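Local coordinates for protein glutathione S-transferase 2 (Onchocerca volvulus, PDB 1TU7) that conjugates glutathione to electrophilic compounds as a homodimeric pi-class transferase and appears to play a central role in the parasite's detoxification system, at residues Y3-S9 with K27-I33; D151-F155 with F178-K183. One frame throughout, in Å; residues are numbered along the deposited sequence.

Interaction 1 comes first along the chain and is complete before interaction 2 begins. It pairs strands 3-8 and 29-33 of the thioredoxin-like N-terminal domain, the two parallel strands of a beta-alpha-beta unit whose crossover is helix 15-23; strand 29-33 is the outermost strand on that side of the sheet within the chain. Interaction 2 packs helix 149-164 against helix 173-183 in the all-helical C-terminal domain. The centres lie 22 Å apart and the nearest atoms about 11 Å, so the two do not touch. Glutathione is met directly by interaction 1, through Tyr7 and Phe8, whereas interaction 2 is interior helix packing of the second domain.

Interaction 1: residues Y3-S9 with K27-I33. With GSH (glutathione), chain C.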
loop_
_atom_site.group_PDB
_atom_site.type_symbol
_atom_site.label_atom_id
_atom_site.label_comp_id
_atom_site.label_asym_id
_atom_site.label_seq_id
_atom_site.Cartn_x
_atom_site.Cartn_y
_atom_site.Cartn_z
ATOM N N TYR A 3 -22.913 -3.430 -6.710
ATOM C CA TYR A 3 -21.589 -2.842 -6.608
ATOM C C TYR A 3 -21.680 -1.364 -6.900
ATOM O O TYR A 3 -22.224 -0.940 -7.910
ATOM C CB TYR A 3 -20.614 -3.468 -7.598
ATOM C CG TYR A 3 -20.253 -4.904 -7.357
ATOM C CD1 TYR A 3 -20.913 -5.904 -8.014
ATOM C CD2 TYR A 3 -19.238 -5.252 -6.499
ATOM C CE1 TYR A 3 -20.585 -7.220 -7.839
ATOM C CE2 TYR A 3 -18.905 -6.579 -6.298
ATOM C CZ TYR A 3 -19.587 -7.565 -6.981
ATOM O OH TYR A 3 -19.296 -8.905 -6.826
ATOM N N LYS A 4 -21.097 -0.555 -6.031
ATOM C CA LYS A 4 -21.014 0.886 -6.232
ATOM C C LYS A 4 -19.615 1.322 -5.856
ATOM O O LYS A 4 -19.143 1.014 -4.774
ATOM C CB LYS A 4 -22.043 1.650 -5.403
ATOM C CG LYS A 4 -21.898 3.136 -5.525
ATOM C CD LYS A 4 -23.107 3.904 -5.078
ATOM C CE LYS A 4 -23.298 3.864 -3.640
ATOM N NZ LYS A 4 -24.571 4.593 -3.301
ATOM N N LEU A 5 -18.961 2.063 -6.734
ATOM C CA LEU A 5 -17.652 2.618 -6.457
ATOM C C LEU A 5 -17.775 4.110 -6.385
ATOM O O LEU A 5 -18.179 4.749 -7.376
ATOM C CB LEU A 5 -16.674 2.232 -7.558
ATOM C CG LEU A 5 -15.236 2.713 -7.369
ATOM C CD1 LEU A 5 -14.544 1.927 -6.258
ATOM C CD2 LEU A 5 -14.485 2.581 -8.669
ATOM N N THR A 6 -17.411 4.667 -5.242
ATOM C CA THR A 6 -17.503 6.096 -4.986
ATOM C C THR A 6 -16.104 6.684 -5.007
ATOM O O THR A 6 -15.226 6.246 -4.263
ATOM C CB THR A 6 -18.197 6.333 -3.652
ATOM O OG1 THR A 6 -19.535 5.824 -3.747
ATOM C CG2 THR A 6 -18.325 7.824 -3.357
ATOM N N TYR A 7 -15.894 7.658 -5.891
ATOM C CA TYR A 7 -14.634 8.371 -5.984
ATOM C C TYR A 7 -14.902 9.718 -6.637
ATOM O O TYR A 7 -16.011 10.018 -7.044
ATOM C CB TYR A 7 -13.604 7.581 -6.815
ATOM C CG TYR A 7 -12.181 8.089 -6.712
ATOM C CD1 TYR A 7 -11.528 8.605 -7.828
ATOM C CD2 TYR A 7 -11.505 8.103 -5.510
ATOM C CE1 TYR A 7 -10.239 9.078 -7.766
ATOM C CE2 TYR A 7 -10.194 8.570 -5.433
ATOM C CZ TYR A 7 -9.559 9.041 -6.576
ATOM O OH TYR A 7 -8.270 9.510 -6.545
ATOM N N PHE A 8 -13.879 10.539 -6.721
ATOM C CA PHE A 8 -14.000 11.794 -7.450
ATOM C C PHE A 8 -14.112 11.528 -8.948
ATOM O O PHE A 8 -13.896 10.403 -9.444
ATOM C CB PHE A 8 -12.809 12.667 -7.077
ATOM C CG PHE A 8 -12.749 12.952 -5.606
ATOM C CD1 PHE A 8 -11.871 12.273 -4.766
ATOM C CD2 PHE A 8 -13.670 13.824 -5.039
ATOM C CE1 PHE A 8 -11.853 12.488 -3.405
ATOM C CE2 PHE A 8 -13.669 14.048 -3.667
ATOM C CZ PHE A 8 -12.755 13.380 -2.836
ATOM N N SER A 9 -14.439 12.572 -9.693
ATOM C CA SER A 9 -14.664 12.453 -11.113
ATOM C C SER A 9 -13.371 12.644 -11.885
ATOM O O SER A 9 -13.250 13.490 -12.762
ATOM C CB SER A 9 -15.756 13.408 -11.595
ATOM O OG SER A 9 -16.298 12.907 -12.787
ATOM N N LYS A 27 -20.917 -5.329 -13.536
ATOM C CA LYS A 27 -21.654 -4.091 -13.623
ATOM C C LYS A 27 -21.674 -3.405 -12.282
ATOM O O LYS A 27 -21.850 -4.031 -11.239
ATOM C CB LYS A 27 -23.072 -4.327 -14.144
ATOM C CG LYS A 27 -23.137 -5.160 -15.391
ATOM C CD LYS A 27 -22.428 -4.539 -16.536
ATOM C CE LYS A 27 -22.963 -5.219 -17.817
ATOM N NZ LYS A 27 -22.253 -4.893 -19.058
ATOM N N PHE A 28 -21.429 -2.105 -12.309
ATOM C CA PHE A 28 -21.349 -1.288 -11.110
ATOM C C PHE A 28 -21.843 0.141 -11.330
ATOM O O PHE A 28 -21.835 0.676 -12.462
ATOM C CB PHE A 28 -19.907 -1.281 -10.549
ATOM C CG PHE A 28 -18.921 -0.491 -11.385
ATOM C CD1 PHE A 28 -18.427 -0.995 -12.572
ATOM C CD2 PHE A 28 -18.465 0.746 -10.941
ATOM C CE1 PHE A 28 -17.507 -0.267 -13.319
ATOM C CE2 PHE A 28 -17.556 1.477 -11.692
ATOM C CZ PHE A 28 -17.069 0.953 -12.877
ATOM N N ILE A 29 -22.255 0.768 -10.227
ATOM C CA ILE A 29 -22.538 2.202 -10.209
ATOM C C ILE A 29 -21.218 2.927 -10.059
ATOM O O ILE A 29 -20.527 2.756 -9.055
ATOM C CB ILE A 29 -23.487 2.597 -9.069
ATOM C CG1 ILE A 29 -24.865 1.946 -9.263
ATOM C CG2 ILE A 29 -23.622 4.087 -9.003
ATOM C CD1 ILE A 29 -25.625 1.864 -7.984
ATOM N N ASP A 30 -20.855 3.692 -11.085
ATOM C CA ASP A 30 -19.668 4.559 -11.059
ATOM C C ASP A 30 -20.071 5.889 -10.470
ATOM O O ASP A 30 -20.578 6.746 -11.180
ATOM C CB ASP A 30 -19.044 4.673 -12.458
ATOM C CG ASP A 30 -17.635 5.181 -12.422
ATOM O OD1 ASP A 30 -17.123 5.646 -13.471
ATOM O OD2 ASP A 30 -16.947 5.114 -11.390
ATOM N N ASP A 31 -19.968 5.989 -9.148
ATOM C CA ASP A 31 -20.471 7.113 -8.384
ATOM C C ASP A 31 -19.383 8.169 -8.264
ATOM O O ASP A 31 -18.531 8.099 -7.391
ATOM C CB ASP A 31 -20.936 6.597 -7.009
ATOM C CG ASP A 31 -21.479 7.661 -6.115
ATOM O OD1 ASP A 31 -21.386 7.515 -4.870
ATOM O OD2 ASP A 31 -22.057 8.656 -6.572
ATOM N N ARG A 32 -19.417 9.121 -9.186
ATOM C CA ARG A 32 -18.384 10.135 -9.320
ATOM C C ARG A 32 -18.852 11.403 -8.656
ATOM O O ARG A 32 -19.830 12.027 -9.140
ATOM C CB ARG A 32 -18.116 10.381 -10.790
ATOM C CG ARG A 32 -17.710 9.126 -11.498
ATOM C CD ARG A 32 -17.644 9.240 -13.018
ATOM N NE ARG A 32 -16.393 9.854 -13.439
ATOM C CZ ARG A 32 -15.302 9.186 -13.811
ATOM N NH1 ARG A 32 -15.269 7.867 -13.779
ATOM N NH2 ARG A 32 -14.237 9.857 -14.185
ATOM N N ILE A 33 -18.198 11.794 -7.574
ATOM C CA ILE A 33 -18.658 12.955 -6.818
ATOM C C ILE A 33 -17.777 14.181 -7.021
ATOM O O ILE A 33 -16.555 14.088 -7.157
ATOM C CB ILE A 33 -18.783 12.647 -5.364
ATOM C CG1 ILE A 33 -17.412 12.428 -4.767
ATOM C CG2 ILE A 33 -19.717 11.426 -5.103
ATOM C CD1 ILE A 33 -17.342 12.846 -3.312
HETATM N N1 GSH C . -4.382 4.909 0.833
HETATM C CA1 GSH C . -5.550 5.462 0.264
HETATM C C1 GSH C . -6.181 4.591 -0.738
HETATM O O11 GSH C . -5.299 3.931 -1.511
HETATM O O12 GSH C . -7.419 4.427 -1.043
HETATM C CB1 GSH C . -5.614 6.880 -0.114
HETATM C CG1 GSH C . -6.970 7.516 -0.275
HETATM C CD1 GSH C . -6.842 8.988 -0.632
HETATM O OE1 GSH C . -5.627 9.579 -0.536
HETATM N N2 GSH C . -7.911 9.615 -1.042
HETATM C CA2 GSH C . -7.915 11.012 -1.481
HETATM C C2 GSH C . -9.101 11.680 -0.904
HETATM O O2 GSH C . -10.238 10.960 -0.602
HETATM C CB2 GSH C . -8.036 11.104 -2.999
HETATM S SG2 GSH C . -6.494 10.638 -3.815
HETATM N N3 GSH C . -9.061 12.980 -0.666
HETATM C CA3 GSH C . -10.238 13.602 -0.122
HETATM C C3 GSH C . -9.958 14.200 1.219
HETATM O O31 GSH C . -9.048 13.753 2.060
HETATM O O32 GSH C . -10.739 15.307 1.573
HETATM O O HOH W 1 -23.709 -4.642 -9.574
HETATM O O HOH W 2 -24.446 7.396 -4.027
HETATM O O HOH W 3 -16.416 6.548 -9.104
HETATM O O HOH W 4 -14.664 15.260 -8.572
HETATM O O HOH W 5 -14.876 12.596 -15.135
#
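Asp31 OD1 receives the hydroxyl of Thr6 at 2.7 Å from OG1, on the anti side of the carboxylate and 16° out of its plane. The two side chains lie alongside each other, pointing the same way. A water held by Lys4 NZ adds a weak second bond to OD1; the ammonium itself stays 4.6 Å from OD1, near but short of a salt bridge. Parallel pairing carries the backbones: Ile29 N donates to Tyr3 O, Leu5 N to Ile29 O, Asp31 N to Leu5 O, Tyr7 N to Asp31 O and Ile33 N to Tyr7 O. The short strand axes approach to 4.6 Å at 27°, as expected of adjacent parallel strands; helix 15-23 makes the crossover that completes the beta-alpha-beta unit.

On the other face, the one bearing Leu5 and Tyr7, Arg32 bends at chi3 (81°) and uses two different edges of its guanidinium, both partners lying near its plane. NE donates to Ser9 OG at 3.1 Å, while NH1 makes a salt bridge with Asp30 OD1 at 2.9 Å. Asp30 OD2 is in turn bridged by Arg18 of helix 15-23, tying the crossover helix to the strand. Phe8 CE2 rests 3.9 Å from Ile33 CD1, and on the other side of the same ring end CE1 has glutathione O2 at its edge, 3.6 Å away.

Strand 3-8 is bonded on one side to 29-33 and on the other to 52-55. Tyr7 OH, hydrogen-bonded to Leu13 N, lies 3.4 Å from glutathione SG2, consistent with the thiol-activating tyrosine of pi-class transferases.

Interaction 2: residues D151-F155 with F178-K183; sequences DYALF and FHQRMK
Asp151 sets its carboxylate against the rim of the Phe178 ring, with OD1 near the ring plane and 3.3 Å from CE2, where two helices of the all-alpha GST C-terminal domain cross. The short axes of 151-155 and 178-183 lie 10.0 Å apart at -114°. OD1 also accepts from Ile142 N and OD2 from Ser148 N, which accounts for both oxygens of this buried group. Tyr152 follows, its ring meeting the methyl of Met182 with CD2 3.7 Å from CE; its hydroxyl is bonded to Asp23, a link to the N-terminal domain.

Leu154 then lays CD2 over one face of Phe178, 3.9 Å from the ring centroid, a CH-pi contact. Met182 CG lies over the opposite face, so the phenyl is sandwiched between the two aliphatic chains.

Phe155 is the knob of the crossing, seated among Phe178, His179, Met182 and Lys183. With CG anti to the backbone N, chi1 174° directs the ring into the hole formed by these four residues. Leu188 and Cys192 of helix 186-197 also touch this side chain, so three helices meet around it. The ring tip, CZ, approaches the backbone at Lys183 CA, and Met182 CB lies over one face in a CH-pi contact, 3.8 Å from the centroid and 22° off the ring normal.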
loop_
_atom_site.group_PDB
_atom_site.type_symbol
_atom_site.label_atom_id
_atom_site.label_comp_id
_atom_site.label_asym_id
_atom_site.label_seq_id
_atom_site.Cartn_x
_atom_site.Cartn_y
_atom_site.Cartn_z
ATOM N N ASP A 151 -2.444 -6.430 -13.222
ATOM C CA ASP A 151 -2.435 -5.997 -14.613
ATOM C C ASP A 151 -3.151 -4.678 -14.826
ATOM O O ASP A 151 -2.686 -3.818 -15.594
ATOM C CB ASP A 151 -3.051 -7.062 -15.519
ATOM C CG ASP A 151 -2.234 -8.301 -15.593
ATOM O OD1 ASP A 151 -1.024 -8.216 -15.920
ATOM O OD2 ASP A 151 -2.766 -9.397 -15.361
ATOM N N TYR A 152 -4.267 -4.474 -14.153
ATOM C CA TYR A 152 -5.011 -3.218 -14.319
ATOM C C TYR A 152 -4.261 -2.037 -13.754
ATOM O O TYR A 152 -4.272 -0.961 -14.309
ATOM C CB TYR A 152 -6.410 -3.316 -13.684
ATOM C CG TYR A 152 -7.208 -4.504 -14.209
ATOM C CD1 TYR A 152 -7.548 -5.567 -13.357
ATOM C CD2 TYR A 152 -7.579 -4.594 -15.540
ATOM C CE1 TYR A 152 -8.254 -6.630 -13.831
ATOM C CE2 TYR A 152 -8.291 -5.675 -16.013
ATOM C CZ TYR A 152 -8.606 -6.683 -15.160
ATOM O OH TYR A 152 -9.314 -7.760 -15.637
ATOM N N ALA A 153 -3.615 -2.238 -12.614
ATOM C CA ALA A 153 -2.821 -1.188 -12.012
ATOM C C ALA A 153 -1.647 -0.824 -12.899
ATOM O O ALA A 153 -1.371 0.352 -13.127
ATOM C CB ALA A 153 -2.366 -1.636 -10.663
ATOM N N LEU A 154 -0.946 -1.833 -13.409
ATOM C CA LEU A 154 0.176 -1.545 -14.304
ATOM C C LEU A 154 -0.300 -0.837 -15.570
ATOM O O LEU A 154 0.318 0.114 -16.038
ATOM C CB LEU A 154 0.956 -2.813 -14.635
ATOM C CG LEU A 154 2.148 -2.614 -15.587
ATOM C CD1 LEU A 154 3.191 -1.702 -15.008
ATOM C CD2 LEU A 154 2.751 -3.972 -15.894
ATOM N N PHE A 155 -1.375 -1.343 -16.166
ATOM C CA PHE A 155 -1.947 -0.736 -17.353
ATOM C C PHE A 155 -2.218 0.748 -17.125
ATOM O O PHE A 155 -1.805 1.608 -17.913
ATOM C CB PHE A 155 -3.226 -1.470 -17.770
ATOM C CG PHE A 155 -3.970 -0.820 -18.913
ATOM C CD1 PHE A 155 -5.337 -0.655 -18.851
ATOM C CD2 PHE A 155 -3.309 -0.407 -20.059
ATOM C CE1 PHE A 155 -6.038 -0.070 -19.863
ATOM C CE2 PHE A 155 -4.005 0.164 -21.100
ATOM C CZ PHE A 155 -5.370 0.329 -21.006
ATOM N N PHE A 178 2.747 -4.703 -23.529
ATOM C CA PHE A 178 1.773 -4.999 -22.478
ATOM C C PHE A 178 0.662 -3.931 -22.432
ATOM O O PHE A 178 -0.519 -4.243 -22.315
ATOM C CB PHE A 178 2.464 -5.128 -21.114
ATOM C CG PHE A 178 1.509 -5.147 -19.950
ATOM C CD1 PHE A 178 1.097 -3.965 -19.334
ATOM C CD2 PHE A 178 1.007 -6.343 -19.482
ATOM C CE1 PHE A 178 0.197 -4.010 -18.293
ATOM C CE2 PHE A 178 0.116 -6.369 -18.448
ATOM C CZ PHE A 178 -0.293 -5.202 -17.837
ATOM N N HIS A 179 1.056 -2.667 -22.462
ATOM C CA HIS A 179 0.092 -1.588 -22.423
ATOM C C HIS A 179 -0.874 -1.708 -23.602
ATOM O O HIS A 179 -2.082 -1.560 -23.423
ATOM C CB HIS A 179 0.799 -0.220 -22.391
ATOM C CG HIS A 179 -0.089 0.914 -22.757
ATOM N ND1 HIS A 179 -0.821 1.631 -21.840
ATOM C CD2 HIS A 179 -0.416 1.407 -23.973
ATOM C CE1 HIS A 179 -1.549 2.530 -22.479
ATOM N NE2 HIS A 179 -1.308 2.420 -23.773
ATOM N N GLN A 180 -0.362 -2.021 -24.779
ATOM C CA GLN A 180 -1.230 -2.118 -25.951
ATOM C C GLN A 180 -2.090 -3.364 -25.840
ATOM O O GLN A 180 -3.235 -3.343 -26.250
ATOM C CB GLN A 180 -0.414 -2.138 -27.268
ATOM C CG GLN A 180 -1.313 -1.945 -28.521
ATOM C CD GLN A 180 -2.062 -0.609 -28.514
ATOM O OE1 GLN A 180 -1.435 0.435 -28.400
ATOM N NE2 GLN A 180 -3.409 -0.642 -28.645
ATOM N N ARG A 181 -1.540 -4.442 -25.292
ATOM C CA ARG A 181 -2.300 -5.682 -25.141
ATOM C C ARG A 181 -3.510 -5.479 -24.241
ATOM O O ARG A 181 -4.613 -5.945 -24.532
ATOM C CB ARG A 181 -1.390 -6.768 -24.582
ATOM C CG ARG A 181 -2.069 -8.097 -24.382
ATOM C CD ARG A 181 -1.154 -9.181 -23.859
ATOM N NE ARG A 181 0.041 -9.352 -24.677
ATOM C CZ ARG A 181 0.101 -9.882 -25.906
ATOM N NH1 ARG A 181 1.288 -9.960 -26.505
ATOM N NH2 ARG A 181 -0.988 -10.342 -26.542
ATOM N N MET A 182 -3.301 -4.750 -23.144
ATOM C CA MET A 182 -4.396 -4.445 -22.235
ATOM C C MET A 182 -5.456 -3.575 -22.888
ATOM O O MET A 182 -6.668 -3.824 -22.765
ATOM C CB MET A 182 -3.839 -3.759 -20.993
ATOM C CG MET A 182 -3.082 -4.750 -20.108
ATOM S SD MET A 182 -4.104 -6.010 -19.279
ATOM C CE MET A 182 -5.076 -4.967 -18.184
ATOM N N LYS A 183 -4.998 -2.566 -23.614
ATOM C CA LYS A 183 -5.899 -1.615 -24.251
ATOM C C LYS A 183 -6.709 -2.319 -25.335
ATOM O O LYS A 183 -7.805 -1.898 -25.661
ATOM C CB LYS A 183 -5.117 -0.446 -24.851
ATOM C CG LYS A 183 -5.955 0.794 -25.133
ATOM C CD LYS A 183 -5.043 1.940 -25.545
ATOM C CE LYS A 183 -5.752 3.067 -26.287
ATOM N NZ LYS A 183 -4.766 4.159 -26.543
#